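Local coordinates for protein PHOX (Pseudomonas fluorescens, PDB 4A9V) that is an alkaline phosphatase that probably hydrolyses phosphate monoesters at an iron-calcium cofactor held within a beta-propeller, at residues Pro386-Val391 with Glu532-Ser537; Asp479-Gly482 with Arg488-Ile491; Asn509-Ala514 with Lys543-Gly548. One frame throughout, in Å; residues are numbered along the deposited sequence.

Interaction 1 (Pro386-Val391 with Glu532-Ser537); sequences PEWIVV and EVTGIS. With CA (calcium ion), chain R; CA (calcium ion), chain Q; LI (lithium ion), chain G; FEO (mu-oxo-diiron), chain S.
Trp388 spans the gap to the other strand with the benzene half of its indole, which meets Thr534, Gly535 and Ile536 in turn. The strands run in nearly the same sense, 25° apart, but their axes stay 10.7 Å from each other, so the strands are not paired, and Trp388 makes every contact between them. Trp388 CH2 comes to 3.6 Å from Gly535 N, while Trp388 CZ3 lies 4.1 Å from the CG2 methyl of Ile536. All these neighbours approach the ring obliquely. Gly535 has a positive phi (85°), where a beta carbon would jam against the carbonyl oxygen of Thr534. The Thr534 hydroxyl sits 3.7 Å from Trp388 CZ2 and is hydrogen-bonded to Asp69 of the diiron pocket. CG of Trp388 stands anti to the carbonyl carbon (chi1 -69°), and the further turn of the ring about CB-CG points its N-H to the metals: Trp388 NE1 donates, 2.9 Å away and in the ring plane, to a water that is itself a calcium ligand. Just before it on the strand, Glu387 OE2 bridges both calcium ions and one iron, with Glu387 OE2 2.2 Å from FE2 of the mu-oxo-diiron group. Replacing Trp388 with an alanine would probably open a gap beside Gly535 and Ile536 and leave the calcium-bound water without its N-H donor. Strand 386-391 is the edge of its sheet, paired with 398-402, and strand 532-538 is the edge of another, paired with 544-550; Asp479, on strand 478-483 of a third sheet, touches both Trp388 and Glu532.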
loop_
_atom_site.group_PDB
_atom_site.type_symbol
_atom_site.label_atom_id
_atom_site.label_comp_id
_atom_site.label_asym_id
_atom_site.label_seq_id
_atom_site.Cartn_x
_atom_site.Cartn_y
_atom_site.Cartn_z
ATOM N N PRO A 386 -4.288 6.144 8.079
ATOM C CA PRO A 386 -2.902 5.757 7.851
ATOM C C PRO A 386 -2.732 5.014 6.540
ATOM O O PRO A 386 -3.430 4.029 6.290
ATOM C CB PRO A 386 -2.586 4.836 9.037
ATOM C CG PRO A 386 -3.654 5.084 10.043
ATOM C CD PRO A 386 -4.861 5.499 9.271
ATOM N N GLU A 387 -1.817 5.494 5.708
ATOM C CA GLU A 387 -1.425 4.749 4.524
ATOM C C GLU A 387 0.037 4.326 4.668
ATOM O O GLU A 387 0.342 3.566 5.584
ATOM C CB GLU A 387 -1.814 5.481 3.234
ATOM C CG GLU A 387 -3.332 5.486 3.056
ATOM C CD GLU A 387 -3.791 5.812 1.643
ATOM O OE1 GLU A 387 -3.812 7.013 1.303
ATOM O OE2 GLU A 387 -4.171 4.886 0.876
ATOM N N TRP A 388 0.939 4.739 3.787
ATOM C CA TRP A 388 2.277 4.147 3.808
ATOM C C TRP A 388 3.115 4.628 4.972
ATOM O O TRP A 388 3.068 5.796 5.368
ATOM C CB TRP A 388 3.035 4.459 2.527
ATOM C CG TRP A 388 2.503 3.775 1.305
ATOM C CD1 TRP A 388 1.194 3.733 0.847
ATOM C CD2 TRP A 388 3.308 3.258 0.210
ATOM N NE1 TRP A 388 1.143 3.208 -0.416
ATOM C CE2 TRP A 388 2.388 2.951 -0.870
ATOM C CE3 TRP A 388 4.672 3.122 -0.010
ATOM C CZ2 TRP A 388 2.827 2.484 -2.097
ATOM C CZ3 TRP A 388 5.101 2.677 -1.263
ATOM C CH2 TRP A 388 4.198 2.373 -2.278
ATOM N N ILE A 389 3.995 3.735 5.426
ATOM C CA ILE A 389 5.006 4.025 6.434
ATOM C C ILE A 389 6.382 3.719 5.852
ATOM O O ILE A 389 6.559 2.708 5.153
ATOM C CB ILE A 389 4.755 3.179 7.702
ATOM C CG1 ILE A 389 3.375 3.510 8.277
ATOM C CG2 ILE A 389 5.843 3.428 8.737
ATOM C CD1 ILE A 389 2.921 2.594 9.397
ATOM N N VAL A 390 7.361 4.573 6.156
ATOM C CA VAL A 390 8.746 4.302 5.779
ATOM C C VAL A 390 9.661 4.644 6.949
ATOM O O VAL A 390 9.320 5.453 7.813
ATOM C CB VAL A 390 9.192 5.096 4.521
ATOM C CG1 VAL A 390 8.453 4.603 3.286
ATOM C CG2 VAL A 390 9.016 6.596 4.727
ATOM N N VAL A 391 10.838 4.043 6.933
ATOM C CA VAL A 391 11.844 4.227 7.963
ATOM C C VAL A 391 13.089 4.824 7.297
ATOM O O VAL A 391 13.617 4.257 6.341
ATOM C CB VAL A 391 12.196 2.867 8.613
ATOM C CG1 VAL A 391 13.280 3.049 9.662
ATOM C CG2 VAL A 391 10.957 2.226 9.229
ATOM N N GLU A 532 -3.833 7.753 -9.877
ATOM C CA GLU A 532 -3.021 8.118 -8.727
ATOM C C GLU A 532 -1.595 7.632 -8.923
ATOM O O GLU A 532 -1.325 6.778 -9.765
ATOM C CB GLU A 532 -3.607 7.578 -7.413
ATOM C CG GLU A 532 -3.563 6.070 -7.237
ATOM C CD GLU A 532 -4.382 5.612 -6.038
ATOM O OE1 GLU A 532 -5.617 5.477 -6.182
ATOM O OE2 GLU A 532 -3.796 5.388 -4.954
ATOM N N VAL A 533 -0.670 8.281 -8.230
ATOM C CA VAL A 533 0.747 7.965 -8.318
ATOM C C VAL A 533 1.074 7.104 -7.104
ATOM O O VAL A 533 0.786 7.501 -5.972
ATOM C CB VAL A 533 1.577 9.263 -8.321
ATOM C CG1 VAL A 533 3.059 8.951 -8.272
ATOM C CG2 VAL A 533 1.244 10.099 -9.549
ATOM N N THR A 534 1.551 5.885 -7.344
ATOM C CA THR A 534 1.689 4.911 -6.282
ATOM C C THR A 534 2.724 3.871 -6.678
ATOM O O THR A 534 2.869 3.558 -7.852
ATOM C CB THR A 534 0.335 4.272 -5.955
ATOM O OG1 THR A 534 0.454 3.482 -4.768
ATOM C CG2 THR A 534 -0.204 3.456 -7.123
ATOM N N GLY A 535 3.421 3.322 -5.691
ATOM C CA GLY A 535 4.494 2.378 -5.958
ATOM C C GLY A 535 5.794 3.110 -6.226
ATOM O O GLY A 535 5.849 3.996 -7.083
ATOM N N ILE A 536 6.838 2.749 -5.492
ATOM C CA ILE A 536 8.152 3.341 -5.712
ATOM C C ILE A 536 9.241 2.330 -5.393
ATOM O O ILE A 536 9.169 1.610 -4.398
ATOM C CB ILE A 536 8.336 4.648 -4.911
ATOM C CG1 ILE A 536 9.682 5.292 -5.240
ATOM C CG2 ILE A 536 8.161 4.428 -3.413
ATOM C CD1 ILE A 536 9.806 6.707 -4.725
ATOM N N SER A 537 10.221 2.242 -6.282
ATOM C CA SER A 537 11.435 1.447 -6.065
ATOM C C SER A 537 12.588 2.160 -6.755
ATOM O O SER A 537 12.371 2.878 -7.720
ATOM C CB SER A 537 11.289 0.051 -6.678
ATOM O OG SER A 537 10.195 -0.658 -6.127
HETATM CA CA CA R . -5.112 6.539 -0.817
HETATM CA CA CA Q . -2.692 3.821 -1.264
HETATM LI LI LI G . -7.559 6.470 -5.094
HETATM FE FE1 FEO S . -4.807 0.840 -1.474
HETATM FE FE2 FEO S . -5.004 2.927 1.296
HETATM O O FEO S . -4.684 2.568 -0.574
HETATM O O HOH W 1 -1.000 2.092 -1.946
HETATM O O HOH W 2 -3.735 1.873 -3.039
HETATM O O HOH W 3 -8.669 8.133 -4.950
HETATM O O HOH W 4 -7.717 8.011 -7.155
HETATM O O HOH W 5 -7.569 5.186 -3.703
#

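Interaction 2 (Asp479-Gly482 with Arg488-Ile491); sequences DGLG and RLWI. With CA (calcium ion), chain R; CA (calcium ion), chain Q.
Gly482 and Trp490 hold each other through two backbone bonds, the hydrogen-bonded pair of an antiparallel ladder. Trp490 N reaches Gly482 O at 2.8 Å in an almost straight bond (168°), and Gly482 N returns one to Trp490 O at 3.0 Å. The indole starts off beside its own backbone N (chi1 -61°), which brings its edge to the same glycine carbonyl: Trp490 CD1 lies 3.4 Å from Gly482 O, with the oxygen in the ring plane. Farther out, Trp490 NE1 donates to the carboxylate of Asp484, which also forms a salt bridge with Arg488 NE, and Phe524 meets the indole edge-to-face. The two strands form a beta hairpin that opens a four-stranded antiparallel sheet, one blade of the propeller. On the sheet face away from the indole, Leu481 and Ile491 make the non-hydrogen-bonded pair and lie alongside each other, pointing the same way, with Leu481 CD2 3.9 Å from Ile491 CG1. The same methyl also approaches Leu489, two residues before Ile491, with Leu481 CD2 4.3 Å from Leu489 CD1. Toward the metals the ladder is interrupted by a classic beta bulge, in which Asp479 and Gly480 both face Leu492. CG of Asp479 stands opposite its backbone N (chi1 179°), and the carboxylate chelates one calcium with OD1 and OD2 while Asp479 OD2 binds the second calcium at 2.3 Å.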
loop_
_atom_site.group_PDB
_atom_site.type_symbol
_atom_site.label_atom_id
_atom_site.label_comp_id
_atom_site.label_asym_id
_atom_site.label_seq_id
_atom_site.Cartn_x
_atom_site.Cartn_y
_atom_site.Cartn_z
ATOM N N ASP A 479 0.005 9.674 0.228
ATOM C CA ASP A 479 -0.403 8.280 0.335
ATOM C C ASP A 479 0.870 7.431 0.350
ATOM O O ASP A 479 1.385 7.106 1.429
ATOM C CB ASP A 479 -1.380 7.953 -0.821
ATOM C CG ASP A 479 -1.872 6.512 -0.838
ATOM O OD1 ASP A 479 -1.159 5.600 -0.371
ATOM O OD2 ASP A 479 -2.932 6.279 -1.467
ATOM N N GLY A 480 1.488 7.234 -0.809
ATOM C CA GLY A 480 2.746 6.519 -0.857
ATOM C C GLY A 480 3.916 7.339 -0.342
ATOM O O GLY A 480 3.936 8.569 -0.434
ATOM N N LEU A 481 4.936 6.626 0.129
ATOM C CA LEU A 481 6.198 7.218 0.568
ATOM C C LEU A 481 7.333 6.287 0.176
ATOM O O LEU A 481 7.162 5.064 0.176
ATOM C CB LEU A 481 6.225 7.385 2.087
ATOM C CG LEU A 481 5.258 8.367 2.742
ATOM C CD1 LEU A 481 5.404 8.266 4.252
ATOM C CD2 LEU A 481 5.500 9.787 2.265
ATOM N N GLY A 482 8.517 6.849 -0.038
ATOM C CA GLY A 482 9.716 6.038 -0.177
ATOM C C GLY A 482 10.933 6.857 0.168
ATOM O O GLY A 482 11.019 8.012 -0.210
ATOM N N ARG A 488 16.548 11.276 0.755
ATOM C CA ARG A 488 15.394 12.006 0.249
ATOM C C ARG A 488 14.122 11.221 0.557
ATOM O O ARG A 488 14.074 10.015 0.356
ATOM C CB ARG A 488 15.500 12.216 -1.262
ATOM C CG ARG A 488 16.446 13.332 -1.688
ATOM C CD ARG A 488 16.669 13.358 -3.197
ATOM N NE ARG A 488 17.599 12.317 -3.628
ATOM C CZ ARG A 488 18.918 12.466 -3.689
ATOM N NH1 ARG A 488 19.482 13.618 -3.363
ATOM N NH2 ARG A 488 19.672 11.440 -4.061
ATOM N N LEU A 489 13.086 11.935 0.978
ATOM C CA LEU A 489 11.764 11.374 1.191
ATOM C C LEU A 489 10.862 11.710 0.016
ATOM O O LEU A 489 10.528 12.873 -0.213
ATOM C CB LEU A 489 11.154 11.927 2.484
ATOM C CG LEU A 489 9.739 11.430 2.792
ATOM C CD1 LEU A 489 9.706 9.925 3.011
ATOM C CD2 LEU A 489 9.189 12.161 4.011
ATOM N N TRP A 490 10.413 10.679 -0.676
ATOM C CA TRP A 490 9.543 10.817 -1.834
ATOM C C TRP A 490 8.113 10.598 -1.409
ATOM O O TRP A 490 7.814 9.675 -0.650
ATOM C CB TRP A 490 9.959 9.809 -2.900
ATOM C CG TRP A 490 11.370 10.015 -3.381
ATOM C CD1 TRP A 490 12.539 9.506 -2.833
ATOM C CD2 TRP A 490 11.795 10.860 -4.489
ATOM N NE1 TRP A 490 13.630 9.946 -3.531
ATOM C CE2 TRP A 490 13.247 10.760 -4.547
ATOM C CE3 TRP A 490 11.135 11.640 -5.422
ATOM C CZ2 TRP A 490 13.989 11.414 -5.513
ATOM C CZ3 TRP A 490 11.892 12.312 -6.377
ATOM C CH2 TRP A 490 13.283 12.181 -6.435
ATOM N N ILE A 491 7.238 11.522 -1.808
ATOM C CA ILE A 491 5.847 11.590 -1.365
ATOM C C ILE A 491 4.940 11.467 -2.589
ATOM O O ILE A 491 5.100 12.216 -3.555
ATOM C CB ILE A 491 5.548 12.950 -0.696
ATOM C CG1 ILE A 491 6.434 13.173 0.530
ATOM C CG2 ILE A 491 4.076 13.047 -0.333
ATOM C CD1 ILE A 491 6.476 14.613 1.008
HETATM CA CA CA R . -5.112 6.539 -0.817
HETATM CA CA CA Q . -2.692 3.821 -1.264
HETATM O O HOH W 2 -3.735 1.873 -3.039
HETATM O O HOH W 1 -1.000 2.092 -1.946
HETATM O O HOH W 6 -1.670 4.582 -3.402
HETATM O O HOH W 7 -4.848 4.627 -2.533
HETATM O O HOH W 8 -7.001 5.086 -1.054
#

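Interaction 3 (Asn509-Ala514 with Lys543-Gly548); sequences NQMLCA and KTLFVG
Met511 and Leu545 meet tip to tip: the terminal methyl Met511 CE lies 3.9 Å from Leu545 CD2 and equally far from Leu545 CD1, so it sits against the fork of the leucine. Val547 adds a flank. Its side chain slides past the methionine in the opposite direction, bringing Val547 CG2 to 4.2 Å from Met511 SD. The methionine reaches this place by leaving its strand nearly straight, CG opposite the backbone N (chi1 -178°), and then bending at the thioether (chi3 66°), which swings the methyl out of line with the rest of the chain. The contact is wholly apolar and buried, and it crosses a gap of 9.2 Å between Met511 CA and Val547 CA, a spacing that belongs to stacked sheets and not to paired strands. Strand 510-514 is the third of one four-stranded antiparallel sheet and strand 544-550 an inner strand of another, so the side chains form part of the hydrophobic filling between two blades of the propeller. The second blade is completed by strand 30-37 from the start of the chain, consistent with the ring closure common in propellers. Around the core, Phe524 touches Met511, Ile536 and Phe538 border Leu545, and Val533, Met525 and Ile576 touch Val547. Beyond these, polar bonds fix the beginning of the methionine strand: Asn509 OD1 accepts from Thr493 and Gly495, Asn509 ND2 donates to the carbonyl of Cys531 on the chain leading into strand 532-538, and Gln510 OE1 accepts from Arg523.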
loop_
_atom_site.group_PDB
_atom_site.type_symbol
_atom_site.label_atom_id
_atom_site.label_comp_id
_atom_site.label_asym_id
_atom_site.label_seq_id
_atom_site.Cartn_x
_atom_site.Cartn_y
_atom_site.Cartn_z
ATOM N N ASN A 509 -2.652 14.155 -9.761
ATOM C CA ASN A 509 -1.821 13.508 -8.760
ATOM C C ASN A 509 -0.359 13.493 -9.172
ATOM O O ASN A 509 -0.011 13.694 -10.340
ATOM C CB ASN A 509 -2.343 12.102 -8.470
ATOM C CG ASN A 509 -3.494 12.121 -7.499
ATOM O OD1 ASN A 509 -3.390 12.727 -6.432
ATOM N ND2 ASN A 509 -4.609 11.501 -7.869
ATOM N N GLN A 510 0.505 13.359 -8.179
ATOM C CA GLN A 510 1.863 13.837 -8.313
ATOM C C GLN A 510 2.803 13.171 -7.327
ATOM O O GLN A 510 2.381 12.406 -6.448
ATOM C CB GLN A 510 1.867 15.337 -8.122
ATOM C CG GLN A 510 1.344 15.774 -6.777
ATOM C CD GLN A 510 1.059 17.263 -6.727
ATOM O OE1 GLN A 510 1.874 18.050 -6.224
ATOM N NE2 GLN A 510 -0.110 17.654 -7.221
ATOM N N MET A 511 4.088 13.404 -7.542
ATOM C CA MET A 511 5.116 12.962 -6.627
ATOM C C MET A 511 5.980 14.153 -6.269
ATOM O O MET A 511 6.352 14.948 -7.137
ATOM C CB MET A 511 5.958 11.839 -7.249
ATOM C CG MET A 511 7.041 11.288 -6.325
ATOM S SD MET A 511 7.687 9.680 -6.829
ATOM C CE MET A 511 8.490 10.113 -8.364
ATOM N N LEU A 512 6.303 14.258 -4.987
ATOM C CA LEU A 512 7.133 15.325 -4.461
ATOM C C LEU A 512 8.327 14.727 -3.726
ATOM O O LEU A 512 8.388 13.520 -3.485
ATOM C CB LEU A 512 6.321 16.227 -3.514
ATOM C CG LEU A 512 4.993 16.742 -4.093
ATOM C CD1 LEU A 512 3.803 15.925 -3.610
ATOM C CD2 LEU A 512 4.788 18.224 -3.791
ATOM N N CYS A 513 9.303 15.573 -3.439
ATOM C CA CYS A 513 10.494 15.159 -2.731
ATOM C C CYS A 513 10.743 16.125 -1.587
ATOM O O CYS A 513 10.621 17.336 -1.753
ATOM C CB CYS A 513 11.689 15.155 -3.683
ATOM S SG CYS A 513 13.139 14.281 -3.051
ATOM N N ALA A 514 11.112 15.581 -0.434
ATOM C CA ALA A 514 11.258 16.363 0.784
ATOM C C ALA A 514 12.609 16.114 1.446
ATOM O O ALA A 514 13.155 15.001 1.395
ATOM C CB ALA A 514 10.136 16.041 1.757
ATOM N N LYS A 543 20.026 5.458 -9.974
ATOM C CA LYS A 543 19.919 6.205 -11.224
ATOM C C LYS A 543 18.595 5.973 -11.960
ATOM O O LYS A 543 18.288 6.675 -12.923
ATOM C CB LYS A 543 21.111 5.884 -12.126
ATOM C CG LYS A 543 22.423 6.353 -11.537
ATOM C CD LYS A 543 23.590 5.891 -12.380
ATOM C CE LYS A 543 24.902 6.410 -11.826
ATOM N NZ LYS A 543 26.064 5.866 -12.583
ATOM N N THR A 544 17.814 5.000 -11.500
ATOM C CA THR A 544 16.464 4.797 -12.001
ATOM C C THR A 544 15.493 4.755 -10.833
ATOM O O THR A 544 15.709 4.050 -9.850
ATOM C CB THR A 544 16.334 3.494 -12.821
ATOM O OG1 THR A 544 17.282 3.509 -13.892
ATOM C CG2 THR A 544 14.940 3.352 -13.402
ATOM N N LEU A 545 14.450 5.570 -10.934
ATOM C CA LEU A 545 13.342 5.565 -9.993
ATOM C C LEU A 545 12.142 4.972 -10.711
ATOM O O LEU A 545 11.740 5.474 -11.762
ATOM C CB LEU A 545 13.053 7.009 -9.529
ATOM C CG LEU A 545 12.022 7.234 -8.406
ATOM C CD1 LEU A 545 12.092 8.672 -7.902
ATOM C CD2 LEU A 545 10.606 6.918 -8.855
ATOM N N PHE A 546 11.648 3.842 -10.211
ATOM C CA PHE A 546 10.454 3.207 -10.756
ATOM C C PHE A 546 9.234 3.677 -9.968
ATOM O O PHE A 546 9.259 3.688 -8.737
ATOM C CB PHE A 546 10.574 1.681 -10.661
ATOM C CG PHE A 546 11.769 1.120 -11.381
ATOM C CD1 PHE A 546 11.710 0.852 -12.736
ATOM C CD2 PHE A 546 12.947 0.829 -10.699
ATOM C CE1 PHE A 546 12.786 0.287 -13.395
ATOM C CE2 PHE A 546 14.024 0.267 -11.357
ATOM C CZ PHE A 546 13.950 0.008 -12.708
ATOM N N VAL A 547 8.187 4.095 -10.675
ATOM C CA VAL A 547 7.002 4.637 -10.022
ATOM C C VAL A 547 5.764 4.170 -10.785
ATOM O O VAL A 547 5.779 4.065 -12.011
ATOM C CB VAL A 547 7.061 6.183 -9.925
ATOM C CG1 VAL A 547 7.134 6.829 -11.302
ATOM C CG2 VAL A 547 5.878 6.724 -9.135
ATOM N N GLY A 548 4.701 3.865 -10.054
ATOM C CA GLY A 548 3.461 3.411 -10.660
ATOM C C GLY A 548 2.480 4.526 -10.977
ATOM O O GLY A 548 2.312 5.492 -10.217
#

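The three contacts run outward from the metal centre. The centres of interactions 1 and 2 are about 6 Å apart, those of 2 and 3 about 8 Å, and those of 1 and 3 about 10 Å. Interactions 1 and 2 share both calcium ions, and Asp479 lies against Trp388 and Glu387. Along the chain, 479-482 and 488-491 fall between the two halves of interaction 1; segments 509-514 and 543-548 follow the hairpin, with 532-537 between them. The calcium-binding strand 478-483 leads through 489-493 to 510-514 in one sheet, while 532-538, with its lithium ligand, pairs with 544-550 in the next; the two sheets then meet at interaction 3.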